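Local structure of 5-formaminoimidazole-4-carboxamide-1-(beta)-D-ribofuranosyl 5'-monophosphate synthetase (Methanocaldococcus jannaschii, 2R7L) at residues H31-A36 and F58-K63; K49-P54 and I96-L101; N106-L109 and N115-I118; R120-R125 and M311-D316; H210-P215 and A344-M349. The protein catalyses the ATP- and formate-dependent, folate-independent formylation of AICAR to FAICAR in purine biosynthesis, as a magnesium- or manganese-dependent ligase of the ATP-grasp superfamily. One frame throughout, in Å; residues are numbered along the deposited sequence.

Contact 1. Residues H31-A36 and F58-K63; sequences HILKGA and FKVADK
Leu33 turns its CG anti to the carbonyl carbon (chi1 -62°) and lays CB and CD1 against Val60, while Lys34 sends its CG anti to the backbone N (chi1 -173°) and then bends at chi2, which carries CD past Val60 CG2. Val60 CG1 presses on Leu33 CB at 3.4 Å, tighter than usual for two carbons, and meets Leu33 CD1 at 3.5 Å, the two side chains crossing at about a right angle. Val60 CG2 sits over the helix backbone, 3.5 Å from Lys34 N and 3.6 Å from Lys34 CB. Farther along, Ala61 CB touches Leu33 CD1 at 4.1 Å. This is helix-on-loop packing in the alpha/beta part of the chain: helix 29-38 lies beside strand 43-47, whose Thr43 and Cys45 also receive Leu33, and residues 58-63 lead from helix 53-57 into strand 63-66. At the polar end, a water accepts from Lys34 NZ (3.2 Å) and lies 2.9 Å from Phe58 O, to which it can donate, while the same ammonium bonds to Leu331 O of a second subunit. The contact therefore divides its chemistry: buried methyl packing joins helix to loop, and the lysine's charged end is committed to water and the subunit interface.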
# COMPACT_ATOMS: atom_id res chain seq x y z
N HIS A 31 -20.19 0.16 3.62
CA HIS A 31 -19.14 0.90 2.92
C HIS A 31 -19.30 2.41 3.05
O HIS A 31 -18.35 3.16 2.86
CB HIS A 31 -18.99 0.46 1.46
CG HIS A 31 -20.20 0.69 0.61
ND1 HIS A 31 -20.47 1.89 -0.00
CD2 HIS A 31 -21.21 -0.15 0.25
CE1 HIS A 31 -21.60 1.79 -0.69
NE2 HIS A 31 -22.05 0.56 -0.56
N ILE A 32 -20.51 2.85 3.39
CA ILE A 32 -20.71 4.24 3.75
C ILE A 32 -19.90 4.56 5.01
O ILE A 32 -19.25 5.60 5.09
CB ILE A 32 -22.19 4.57 4.02
CG1 ILE A 32 -22.96 4.69 2.70
CG2 ILE A 32 -22.32 5.87 4.81
CD1 ILE A 32 -24.49 4.74 2.88
N LEU A 33 -19.96 3.66 5.98
CA LEU A 33 -19.25 3.85 7.24
C LEU A 33 -17.75 3.55 7.07
O LEU A 33 -16.90 4.34 7.49
CB LEU A 33 -19.88 3.01 8.36
CG LEU A 33 -21.34 3.32 8.72
CD1 LEU A 33 -21.86 2.37 9.80
CD2 LEU A 33 -21.52 4.78 9.15
N LYS A 34 -17.43 2.42 6.43
CA LYS A 34 -16.03 2.10 6.13
C LYS A 34 -15.36 3.22 5.35
O LYS A 34 -14.27 3.66 5.70
CB LYS A 34 -15.91 0.79 5.35
CG LYS A 34 -14.47 0.31 5.14
CD LYS A 34 -13.77 0.07 6.47
CE LYS A 34 -12.30 -0.27 6.28
NZ LYS A 34 -11.69 -0.71 7.56
N GLY A 35 -16.00 3.68 4.28
CA GLY A 35 -15.45 4.75 3.46
C GLY A 35 -15.17 6.00 4.27
O GLY A 35 -14.17 6.68 4.05
N ALA A 36 -16.07 6.31 5.20
CA ALA A 36 -15.92 7.45 6.09
C ALA A 36 -14.70 7.30 7.00
O ALA A 36 -13.90 8.22 7.12
CB ALA A 36 -17.17 7.63 6.92
N PHE A 58 -17.74 -5.98 11.96
CA PHE A 58 -16.96 -5.39 10.88
C PHE A 58 -16.22 -4.13 11.37
O PHE A 58 -15.39 -3.58 10.65
CB PHE A 58 -17.83 -5.11 9.64
CG PHE A 58 -18.05 -6.32 8.75
CD1 PHE A 58 -16.97 -7.02 8.23
CD2 PHE A 58 -19.33 -6.73 8.42
CE1 PHE A 58 -17.16 -8.12 7.41
CE2 PHE A 58 -19.53 -7.84 7.59
CZ PHE A 58 -18.44 -8.53 7.08
N LYS A 59 -16.54 -3.69 12.59
CA LYS A 59 -15.77 -2.66 13.30
C LYS A 59 -15.79 -1.34 12.56
O LYS A 59 -14.79 -0.64 12.47
CB LYS A 59 -14.32 -3.11 13.53
CG LYS A 59 -14.17 -4.31 14.45
CD LYS A 59 -14.62 -3.97 15.86
CE LYS A 59 -14.76 -5.22 16.73
NZ LYS A 59 -15.75 -5.00 17.83
N VAL A 60 -16.97 -0.98 12.07
CA VAL A 60 -17.09 0.05 11.06
C VAL A 60 -17.74 1.30 11.64
O VAL A 60 -17.73 2.37 11.03
CB VAL A 60 -17.87 -0.55 9.84
CG1 VAL A 60 -19.32 -0.06 9.77
CG2 VAL A 60 -17.12 -0.28 8.56
N ALA A 61 -18.28 1.18 12.85
CA ALA A 61 -18.96 2.31 13.47
C ALA A 61 -18.32 2.65 14.81
O ALA A 61 -18.08 1.77 15.64
CB ALA A 61 -20.44 2.02 13.64
N ASP A 62 -18.06 3.94 15.01
CA ASP A 62 -17.44 4.40 16.24
C ASP A 62 -18.47 4.60 17.34
O ASP A 62 -18.23 4.25 18.49
CB ASP A 62 -16.67 5.69 16.00
CG ASP A 62 -15.44 5.49 15.12
OD1 ASP A 62 -14.82 4.40 15.20
OD2 ASP A 62 -15.10 6.42 14.37
N LYS A 63 -19.62 5.18 16.97
CA LYS A 63 -20.70 5.41 17.92
C LYS A 63 -21.98 4.74 17.43
O LYS A 63 -22.34 4.86 16.25
CB LYS A 63 -20.94 6.91 18.08
CG LYS A 63 -21.26 7.37 19.51
CD LYS A 63 -22.13 6.37 20.27
CE LYS A 63 -22.65 6.95 21.59
NZ LYS A 63 -23.81 7.85 21.37
O HOH W 1 -13.18 -1.81 10.17

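Contact 2. Residues K49-P54 and I96-L101; sequences KGRDVP and IAYCGL
Arg51 and Tyr98 approach from opposite directions in a Rossmann-like alpha/beta domain, at the end of its parallel sheet that faces AICAR, joining the loop that follows strand 43-47 to helix 93-99, which follows strand 87-89. One polar interaction carries the pairing: Arg51 NH1 donates to Tyr98 OH at 3.0 Å, with an N-H...O angle of 141°, so the bond is noticeably bent. The hydroxyl nevertheless lies in the guanidinium plane, at its edge. The arginine chain, bent at chi3 (67°), presents NH1 to the phenol. The two long side chains span the distance between the backbones, 14.2 Å from Arg51 CA to Tyr98 CA, and the contact is essentially polar. Around the pair, Phe70 meets the Tyr98 ring edge-to-face and also touches Arg51, whose side chain packs on Ser26 and on Ser266 of a second subunit. The tyrosine side chain comes within about 5 Å of bound AICAR and about 4 Å of the side chain of Ser94, a residue that binds it. A phenylalanine in place of Tyr98 would probably leave Arg51 NH1 without this acceptor and the guanidinium freer to turn. The guanidinium and phenol ring planes stand 65° apart, with Arg51 NH1 3.8 Å from Tyr98 CZ.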
# COMPACT_ATOMS: atom_id res chain seq x y z
N LYS A 49 -31.31 -3.72 18.57
CA LYS A 49 -31.02 -5.06 19.03
C LYS A 49 -31.48 -6.06 17.97
O LYS A 49 -32.55 -5.90 17.39
CB LYS A 49 -31.70 -5.34 20.37
CG LYS A 49 -31.24 -4.46 21.52
CD LYS A 49 -31.75 -4.98 22.86
CE LYS A 49 -31.32 -4.08 24.01
NZ LYS A 49 -31.81 -4.58 25.33
N GLY A 50 -30.66 -7.07 17.73
CA GLY A 50 -30.96 -8.07 16.71
C GLY A 50 -30.37 -7.78 15.34
O GLY A 50 -30.20 -8.69 14.53
N ARG A 51 -30.06 -6.51 15.07
CA ARG A 51 -29.54 -6.10 13.76
C ARG A 51 -28.20 -5.33 13.81
O ARG A 51 -27.83 -4.66 12.85
CB ARG A 51 -30.59 -5.25 13.03
CG ARG A 51 -31.88 -6.01 12.71
CD ARG A 51 -32.80 -5.19 11.83
NE ARG A 51 -32.27 -4.99 10.48
CZ ARG A 51 -32.95 -4.43 9.48
NH1 ARG A 51 -34.20 -4.03 9.68
NH2 ARG A 51 -32.39 -4.29 8.29
N ASP A 52 -27.49 -5.44 14.93
CA ASP A 52 -26.28 -4.64 15.15
C ASP A 52 -24.98 -5.41 14.93
O ASP A 52 -23.93 -4.81 14.73
CB ASP A 52 -26.29 -3.98 16.54
CG ASP A 52 -26.39 -4.99 17.67
OD1 ASP A 52 -26.82 -6.14 17.43
OD2 ASP A 52 -26.06 -4.63 18.82
N VAL A 53 -25.07 -6.74 14.95
CA VAL A 53 -23.90 -7.60 14.83
C VAL A 53 -22.97 -7.32 13.64
O VAL A 53 -21.75 -7.29 13.81
CB VAL A 53 -24.29 -9.10 14.84
CG1 VAL A 53 -23.09 -9.96 14.50
CG2 VAL A 53 -24.85 -9.48 16.19
N PRO A 54 -23.53 -7.11 12.44
CA PRO A 54 -22.64 -6.90 11.29
C PRO A 54 -21.78 -5.64 11.46
O PRO A 54 -20.62 -5.63 11.05
CB PRO A 54 -23.62 -6.71 10.12
CG PRO A 54 -24.91 -7.32 10.59
CD PRO A 54 -24.95 -7.05 12.05
N ILE A 96 -34.64 6.20 3.98
CA ILE A 96 -35.80 6.92 3.48
C ILE A 96 -37.09 6.16 3.78
O ILE A 96 -38.10 6.75 4.14
CB ILE A 96 -35.65 7.19 1.98
CG1 ILE A 96 -34.39 8.01 1.73
CG2 ILE A 96 -36.87 7.93 1.45
CD1 ILE A 96 -34.02 8.17 0.26
N ALA A 97 -37.03 4.83 3.67
CA ALA A 97 -38.19 3.99 3.95
C ALA A 97 -38.59 3.99 5.42
O ALA A 97 -39.74 4.24 5.75
CB ALA A 97 -37.95 2.56 3.47
N TYR A 98 -37.63 3.70 6.30
CA TYR A 98 -37.92 3.59 7.73
C TYR A 98 -38.24 4.94 8.37
O TYR A 98 -39.01 5.02 9.32
CB TYR A 98 -36.74 2.96 8.46
CG TYR A 98 -36.72 1.44 8.46
CD1 TYR A 98 -35.69 0.75 7.83
CD2 TYR A 98 -37.70 0.71 9.11
CE1 TYR A 98 -35.65 -0.63 7.84
CE2 TYR A 98 -37.67 -0.67 9.12
CZ TYR A 98 -36.64 -1.34 8.48
OH TYR A 98 -36.60 -2.71 8.49
N CYS A 99 -37.64 6.00 7.84
CA CYS A 99 -37.87 7.34 8.36
C CYS A 99 -39.20 7.88 7.83
O CYS A 99 -39.97 8.49 8.57
CB CYS A 99 -36.72 8.27 7.95
SG CYS A 99 -36.81 9.97 8.57
N GLY A 100 -39.44 7.64 6.54
CA GLY A 100 -40.62 8.14 5.86
C GLY A 100 -40.24 9.30 4.97
O GLY A 100 -39.75 10.32 5.45
N LEU A 101 -40.45 9.15 3.67
CA LEU A 101 -40.05 10.17 2.71
C LEU A 101 -40.65 11.55 3.00
O LEU A 101 -40.05 12.58 2.68
CB LEU A 101 -40.39 9.74 1.28
CG LEU A 101 -40.10 10.77 0.19
CD1 LEU A 101 -38.62 11.14 0.14
CD2 LEU A 101 -40.58 10.27 -1.16

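Contact 3. Residues N106-L109 and N115-I118; sequences NSFL and NRRI
Phe108 and Arg116 make the contact, the guanidinium edge lying beside CB and the ring edge of Phe108. NH2 of Arg116 lies 3.8 Å from Phe108 CB and 3.9 Å from Phe108 CD1, near the plane of the ring and at its edge, and Phe108 CB in turn lies in the plane of the guanidinium. Ring and guanidinium planes are 39° apart, and the side chains cross at about a right angle. The modelled approach of NH2 to the Phe108 carbonyl is too close to be trusted. What brings the arginine here is its chain, with CG anti to the backbone N (chi1 -155°) and an extended course from CG to NE. Other groups hold the guanidinium: NE donates to Val104 O, and NH1 forms a salt bridge with the terminal carboxylate of Ser361. On the other side of the contact, Phe108 meets Phe95 edge-to-face and packs on Gln79 and Leu82 of helix 76-84. Behind Arg116, Asn115 OD1 takes weak bonds from Arg117 N (3.0 Å) and Ile118 N (3.4 Å), and the backbone bond from Ile118 N to Asn115 O (3.2 Å) closes the turn. Both segments belong to the connection between helices 101-106 and 125-135. The chemistry implies that a buried arginine, its charge probably balanced by the C-terminal carboxylate, links this connection to the C-terminus.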
# COMPACT_ATOMS: atom_id res chain seq x y z
N ASN A 106 -39.53 17.26 5.30
CA ASN A 106 -39.90 18.40 6.14
C ASN A 106 -40.01 18.17 7.66
O ASN A 106 -40.53 19.02 8.38
CB ASN A 106 -41.18 19.07 5.60
CG ASN A 106 -42.20 18.07 5.08
OD1 ASN A 106 -42.62 17.16 5.80
ND2 ASN A 106 -42.61 18.25 3.83
N SER A 107 -39.51 17.04 8.15
CA SER A 107 -39.54 16.76 9.58
C SER A 107 -38.17 16.32 10.12
O SER A 107 -37.97 16.26 11.33
CB SER A 107 -40.61 15.70 9.87
OG SER A 107 -40.45 15.14 11.17
N PHE A 108 -37.24 16.03 9.22
CA PHE A 108 -35.92 15.52 9.62
C PHE A 108 -34.87 16.63 9.61
O PHE A 108 -34.22 16.87 8.60
CB PHE A 108 -35.48 14.36 8.71
CG PHE A 108 -34.37 13.53 9.29
CD1 PHE A 108 -33.10 13.57 8.76
CD2 PHE A 108 -34.61 12.71 10.38
CE1 PHE A 108 -32.08 12.81 9.30
CE2 PHE A 108 -33.59 11.94 10.92
CZ PHE A 108 -32.33 11.99 10.38
N LEU A 109 -34.70 17.29 10.75
CA LEU A 109 -33.81 18.44 10.85
C LEU A 109 -32.37 18.05 11.18
O LEU A 109 -31.88 18.29 12.28
CB LEU A 109 -34.34 19.44 11.88
CG LEU A 109 -35.67 20.12 11.55
CD1 LEU A 109 -36.19 20.90 12.75
CD2 LEU A 109 -35.52 21.03 10.34
N ASN A 115 -29.16 16.03 -2.58
CA ASN A 115 -30.24 16.96 -2.88
C ASN A 115 -31.56 16.42 -2.33
O ASN A 115 -32.16 15.52 -2.91
CB ASN A 115 -30.33 17.24 -4.39
CG ASN A 115 -31.54 18.07 -4.76
OD1 ASN A 115 -32.37 18.40 -3.92
ND2 ASN A 115 -31.66 18.42 -6.04
N ARG A 116 -31.98 16.98 -1.21
CA ARG A 116 -33.14 16.51 -0.46
C ARG A 116 -34.44 16.50 -1.27
O ARG A 116 -35.26 15.60 -1.12
CB ARG A 116 -33.34 17.40 0.76
CG ARG A 116 -34.05 16.76 1.92
CD ARG A 116 -34.24 17.79 3.01
NE ARG A 116 -34.34 17.18 4.33
CZ ARG A 116 -33.37 17.20 5.23
NH1 ARG A 116 -32.22 17.82 4.97
NH2 ARG A 116 -33.54 16.62 6.41
N ARG A 117 -34.62 17.52 -2.11
CA ARG A 117 -35.85 17.66 -2.89
C ARG A 117 -35.99 16.54 -3.92
O ARG A 117 -37.10 16.08 -4.20
CB ARG A 117 -35.87 19.02 -3.61
CG ARG A 117 -35.83 20.25 -2.70
CD ARG A 117 -37.16 20.52 -2.00
NE ARG A 117 -37.19 19.99 -0.64
CZ ARG A 117 -38.22 20.09 0.20
NH1 ARG A 117 -39.33 20.71 -0.18
NH2 ARG A 117 -38.13 19.58 1.42
N ILE A 118 -34.86 16.09 -4.47
CA ILE A 118 -34.88 15.16 -5.59
C ILE A 118 -35.17 13.72 -5.18
O ILE A 118 -35.38 12.86 -6.03
CB ILE A 118 -33.57 15.25 -6.41
CG1 ILE A 118 -33.85 14.87 -7.87
CG2 ILE A 118 -32.47 14.40 -5.80
CD1 ILE A 118 -32.63 14.92 -8.74

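Contact 4. Residues R120-R125 and M311-D316; sequences RWESER and MSARVD
Glu122 reaches across to Ala313 and Arg314, spending both carboxylate oxygens on the segment that follows strand 306-312. The ionic part is a salt bridge: Arg314 NE donates to Glu122 OE1 at 2.9 Å and nearly straight, at 168°. OE1 offers its syn lone pair and lies in the guanidinium plane, yet the carboxylate itself stands almost perpendicular to that plane, at 86°; the two flat groups do not pair side by side, and the bond is made through NE. A backbone hydrogen bond uses the other oxygen, Ala313 N to Glu122 OE2 at 2.8 Å, met on the anti side and out of the carboxylate plane. With CG between the backbone N and the carbonyl carbon (chi1 74°) and an extended chain beyond, Glu122 projects far enough for both. Nonpolar contact is slight: Glu122 CB approaches Ala313 CB at 4.1 Å. The other end of the guanidinium is held within its own segment, where Arg314 NH2 donates to Val315 O at 3.0 Å. On the glutamate side, Arg120 O accepts both Ser123 N and, at 2.7 Å, Ser123 OG, fastening the turn that carries Glu122. A leucine in place of Arg314 would probably leave Glu122 OE1 without its charged mate and, of the two bonds described, keep the one from Ala313 N. Arg314 packs on His27 and comes within about 5 Å of bound AICAR, while the side chain of Ser312 lies about 6 Å from ATP, consistent with a second-shell position beside the AICAR site of an ATP-grasp ligase.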
# COMPACT_ATOMS: atom_id res chain seq x y z
N ARG A 120 -37.78 12.80 -4.00
CA ARG A 120 -39.18 12.61 -4.31
C ARG A 120 -39.34 12.21 -5.78
O ARG A 120 -40.26 11.48 -6.13
CB ARG A 120 -39.97 13.88 -4.02
CG ARG A 120 -41.39 13.61 -3.61
CD ARG A 120 -42.13 14.88 -3.26
NE ARG A 120 -42.24 15.11 -1.82
CZ ARG A 120 -42.73 14.24 -0.94
NH1 ARG A 120 -42.81 14.57 0.34
NH2 ARG A 120 -43.12 13.04 -1.33
N TRP A 121 -38.42 12.67 -6.61
CA TRP A 121 -38.43 12.32 -8.02
C TRP A 121 -37.99 10.88 -8.28
O TRP A 121 -38.08 10.39 -9.41
CB TRP A 121 -37.57 13.30 -8.81
CG TRP A 121 -38.22 14.63 -8.99
CD1 TRP A 121 -38.62 15.49 -8.01
CD2 TRP A 121 -38.56 15.25 -10.23
NE1 TRP A 121 -39.18 16.62 -8.56
CE2 TRP A 121 -39.16 16.49 -9.93
CE3 TRP A 121 -38.42 14.88 -11.57
CZ2 TRP A 121 -39.62 17.36 -10.92
CZ3 TRP A 121 -38.87 15.75 -12.56
CH2 TRP A 121 -39.46 16.97 -12.22
N GLU A 122 -37.52 10.19 -7.25
CA GLU A 122 -37.12 8.79 -7.38
C GLU A 122 -38.21 7.89 -6.83
O GLU A 122 -38.21 6.69 -7.08
CB GLU A 122 -35.79 8.51 -6.65
CG GLU A 122 -35.92 8.46 -5.13
CD GLU A 122 -34.70 7.86 -4.43
OE1 GLU A 122 -34.74 7.74 -3.18
OE2 GLU A 122 -33.72 7.50 -5.12
N SER A 123 -39.13 8.47 -6.09
CA SER A 123 -40.19 7.71 -5.45
C SER A 123 -41.42 7.62 -6.34
O SER A 123 -42.17 6.65 -6.27
CB SER A 123 -40.58 8.37 -4.12
OG SER A 123 -41.09 9.67 -4.35
N GLU A 124 -41.61 8.63 -7.18
CA GLU A 124 -42.80 8.72 -8.02
C GLU A 124 -42.49 8.39 -9.47
O GLU A 124 -41.67 9.05 -10.11
CB GLU A 124 -43.44 10.10 -7.89
CG GLU A 124 -43.95 10.41 -6.49
CD GLU A 124 -44.26 11.88 -6.28
OE1 GLU A 124 -44.50 12.28 -5.12
OE2 GLU A 124 -44.27 12.63 -7.28
N ARG A 125 -43.17 7.37 -9.97
CA ARG A 125 -42.95 6.85 -11.32
C ARG A 125 -43.11 7.91 -12.41
O ARG A 125 -42.39 7.90 -13.41
CB ARG A 125 -43.91 5.68 -11.57
CG ARG A 125 -43.61 4.89 -12.83
CD ARG A 125 -44.57 3.71 -12.99
NE ARG A 125 -44.38 2.67 -11.98
CZ ARG A 125 -43.42 1.74 -12.02
NH1 ARG A 125 -42.54 1.72 -13.02
NH2 ARG A 125 -43.33 0.83 -11.06
N MET A 311 -34.17 4.01 -11.82
CA MET A 311 -33.08 4.88 -11.40
C MET A 311 -33.21 5.23 -9.93
O MET A 311 -34.28 5.09 -9.34
CB MET A 311 -33.07 6.16 -12.23
CG MET A 311 -34.22 7.09 -11.91
SD MET A 311 -33.85 8.81 -12.31
CE MET A 311 -33.01 9.32 -10.81
N SER A 312 -32.10 5.68 -9.34
CA SER A 312 -32.09 6.19 -7.97
C SER A 312 -31.42 7.55 -7.95
O SER A 312 -30.59 7.85 -8.82
CB SER A 312 -31.35 5.23 -7.05
OG SER A 312 -31.87 3.91 -7.18
N ALA A 313 -31.78 8.38 -6.98
CA ALA A 313 -31.24 9.73 -6.89
C ALA A 313 -30.27 9.82 -5.72
O ALA A 313 -29.68 10.87 -5.46
CB ALA A 313 -32.36 10.74 -6.74
N ARG A 314 -30.12 8.70 -5.02
CA ARG A 314 -29.10 8.56 -4.00
C ARG A 314 -28.37 7.22 -4.22
O ARG A 314 -28.44 6.66 -5.31
CB ARG A 314 -29.70 8.67 -2.60
CG ARG A 314 -31.09 8.10 -2.48
CD ARG A 314 -31.06 6.60 -2.59
NE ARG A 314 -32.40 6.05 -2.67
CZ ARG A 314 -32.67 4.75 -2.68
NH1 ARG A 314 -33.93 4.34 -2.76
NH2 ARG A 314 -31.68 3.87 -2.61
N VAL A 315 -27.69 6.73 -3.20
CA VAL A 315 -26.87 5.53 -3.37
C VAL A 315 -27.74 4.29 -3.56
O VAL A 315 -28.68 4.07 -2.80
CB VAL A 315 -25.87 5.35 -2.21
CG1 VAL A 315 -26.59 5.06 -0.89
CG2 VAL A 315 -24.84 4.27 -2.53
N ASP A 316 -27.44 3.51 -4.60
CA ASP A 316 -28.14 2.26 -4.89
C ASP A 316 -27.47 1.06 -4.20
O ASP A 316 -26.24 1.03 -4.05
CB ASP A 316 -28.20 2.02 -6.40
CG ASP A 316 -28.85 0.69 -6.77
OD1 ASP A 316 -30.07 0.68 -7.06
OD2 ASP A 316 -28.16 -0.35 -6.75

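Contact 5. Residues H210-P215 and A344-M349; sequences HYFYSP and AREIKM
Strand 205-214 runs past helix 339-353 with its last residues nearest, Ser214 CA lying 7.3 Å from Glu346 CA. Glu346 bridges the two. Its CG is anti to the backbone N (chi1 -158°) and the chain then bends at chi2 (76°), which turns the carboxylate toward the end of the strand. There Ser214 OG donates to Glu346 OE2; the modelled separation, 2.4 Å, is very short for such a bond, so its exact length is doubtful. Pro215 CD comes to 3.3 Å from Glu346 OE2. The aliphatic part of the glutamate meets the edge of the Phe212 ring, whose CZ is 3.7 Å from Glu346 CB and 3.9 Å from Glu346 CG. CG lies in the plane of the ring, and the carboxylate is turned 74° from it. This is a helix packed against an antiparallel sheet of the ATP-grasp part of the chain, in which strand 205-214 runs between strands 219-230 and 292-300. Phe212 also packs on Met339 and Arg342 of the helix. Arg342 NH1 forms a salt bridge with Glu346 OE1, so each carboxylate oxygen has its own partner, and the charge is probably balanced within the buried contact. Ser214 OG has a second bond, to Lys217 N, which ties the serine to the turn after the strand. Farther along the helix, Met349 packs on Leu353 of a neighbouring subunit.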
# COMPACT_ATOMS: atom_id res chain seq x y z
N HIS A 210 -23.45 2.77 -11.54
CA HIS A 210 -23.36 3.67 -10.40
C HIS A 210 -22.48 4.88 -10.72
O HIS A 210 -21.27 4.75 -10.96
CB HIS A 210 -22.88 2.91 -9.16
CG HIS A 210 -23.63 1.64 -8.91
ND1 HIS A 210 -24.79 1.59 -8.17
CD2 HIS A 210 -23.40 0.37 -9.33
CE1 HIS A 210 -25.24 0.34 -8.14
NE2 HIS A 210 -24.41 -0.41 -8.83
N TYR A 211 -23.10 6.05 -10.76
CA TYR A 211 -22.39 7.29 -11.07
C TYR A 211 -22.19 8.11 -9.80
O TYR A 211 -22.83 7.88 -8.78
CB TYR A 211 -23.17 8.15 -12.07
CG TYR A 211 -23.56 7.52 -13.39
CD1 TYR A 211 -22.86 7.83 -14.55
CD2 TYR A 211 -24.65 6.66 -13.49
CE1 TYR A 211 -23.22 7.29 -15.77
CE2 TYR A 211 -25.02 6.10 -14.71
CZ TYR A 211 -24.30 6.43 -15.84
OH TYR A 211 -24.64 5.89 -17.05
N PHE A 212 -21.31 9.11 -9.89
CA PHE A 212 -21.17 10.11 -8.84
C PHE A 212 -21.05 11.47 -9.51
O PHE A 212 -20.15 11.68 -10.32
CB PHE A 212 -19.93 9.84 -7.98
CG PHE A 212 -19.83 10.73 -6.76
CD1 PHE A 212 -20.39 10.34 -5.56
CD2 PHE A 212 -19.20 11.96 -6.82
CE1 PHE A 212 -20.30 11.14 -4.43
CE2 PHE A 212 -19.12 12.78 -5.70
CZ PHE A 212 -19.68 12.37 -4.51
N TYR A 213 -21.98 12.38 -9.20
CA TYR A 213 -21.82 13.76 -9.64
C TYR A 213 -21.15 14.57 -8.54
O TYR A 213 -21.67 14.68 -7.42
CB TYR A 213 -23.16 14.43 -10.01
CG TYR A 213 -22.95 15.90 -10.37
CD1 TYR A 213 -22.35 16.26 -11.56
CD2 TYR A 213 -23.32 16.91 -9.49
CE1 TYR A 213 -22.14 17.60 -11.89
CE2 TYR A 213 -23.11 18.25 -9.81
CZ TYR A 213 -22.52 18.58 -11.00
OH TYR A 213 -22.32 19.92 -11.31
N SER A 214 -20.00 15.13 -8.86
CA SER A 214 -19.28 15.97 -7.93
C SER A 214 -19.62 17.43 -8.22
O SER A 214 -19.21 17.95 -9.25
CB SER A 214 -17.78 15.77 -8.09
OG SER A 214 -17.08 16.77 -7.37
N PRO A 215 -20.35 18.08 -7.30
CA PRO A 215 -20.70 19.49 -7.42
C PRO A 215 -19.46 20.37 -7.31
O PRO A 215 -19.40 21.45 -7.90
CB PRO A 215 -21.63 19.74 -6.22
CG PRO A 215 -21.93 18.42 -5.63
CD PRO A 215 -20.88 17.47 -6.07
N ALA A 344 -17.68 10.15 1.25
CA ALA A 344 -16.91 10.70 2.38
C ALA A 344 -15.86 11.71 1.93
O ALA A 344 -15.66 12.73 2.57
CB ALA A 344 -16.26 9.59 3.15
N ARG A 345 -15.21 11.42 0.82
CA ARG A 345 -14.20 12.29 0.28
C ARG A 345 -14.78 13.63 -0.15
O ARG A 345 -14.19 14.68 0.11
CB ARG A 345 -13.50 11.61 -0.90
CG ARG A 345 -12.60 12.53 -1.69
CD ARG A 345 -11.66 11.71 -2.53
NE ARG A 345 -11.06 10.66 -1.72
CZ ARG A 345 -10.46 9.58 -2.21
NH1 ARG A 345 -10.39 9.40 -3.52
NH2 ARG A 345 -9.95 8.68 -1.39
N GLU A 346 -15.93 13.60 -0.82
CA GLU A 346 -16.60 14.83 -1.24
C GLU A 346 -16.93 15.64 -0.00
O GLU A 346 -16.79 16.85 0.00
CB GLU A 346 -17.86 14.53 -2.07
CG GLU A 346 -18.32 15.70 -2.98
CD GLU A 346 -17.47 15.85 -4.23
OE1 GLU A 346 -16.43 15.15 -4.35
OE2 GLU A 346 -17.82 16.68 -5.10
N ILE A 347 -17.36 14.97 1.05
CA ILE A 347 -17.63 15.65 2.31
C ILE A 347 -16.34 16.27 2.86
O ILE A 347 -16.31 17.45 3.21
CB ILE A 347 -18.32 14.73 3.33
CG1 ILE A 347 -19.70 14.30 2.80
CG2 ILE A 347 -18.47 15.45 4.66
CD1 ILE A 347 -20.46 13.33 3.71
N LYS A 348 -15.27 15.47 2.91
CA LYS A 348 -13.96 15.93 3.35
C LYS A 348 -13.55 17.19 2.59
O LYS A 348 -13.34 18.24 3.18
CB LYS A 348 -12.91 14.83 3.16
CG LYS A 348 -11.60 15.04 3.90
CD LYS A 348 -10.59 13.98 3.50
CE LYS A 348 -9.53 13.81 4.55
NZ LYS A 348 -8.75 12.55 4.35
N MET A 349 -13.45 17.07 1.27
CA MET A 349 -13.08 18.19 0.41
C MET A 349 -13.96 19.42 0.55
O MET A 349 -13.47 20.55 0.44
CB MET A 349 -13.08 17.75 -1.05
CG MET A 349 -11.76 17.18 -1.52
SD MET A 349 -11.78 16.88 -3.29
CE MET A 349 -12.09 18.53 -3.94

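Contacts 1 and 2 interleave along the chain and belong to the N-terminal alpha/beta region, their centres 15 Å apart, and both touch a second subunit. Contact 3 follows them; its Phe108 packs on Cys99 of contact 2 and its Ile118 on Ala313 of contact 4. Contacts 4 and 5 span much longer sequence separations and also interleave; they reach the same antiparallel sheet, with centres 18 Å apart, and meet where Asp316 touches His210. Contact 4 further packs against contact 2 through Ile96 and Leu101, and contact 1 reaches contact 5 where Ala36 meets Ala344. The N-terminal region and the ATP-grasp part are thus joined at several points, with contacts 2 and 4 close to bound AICAR.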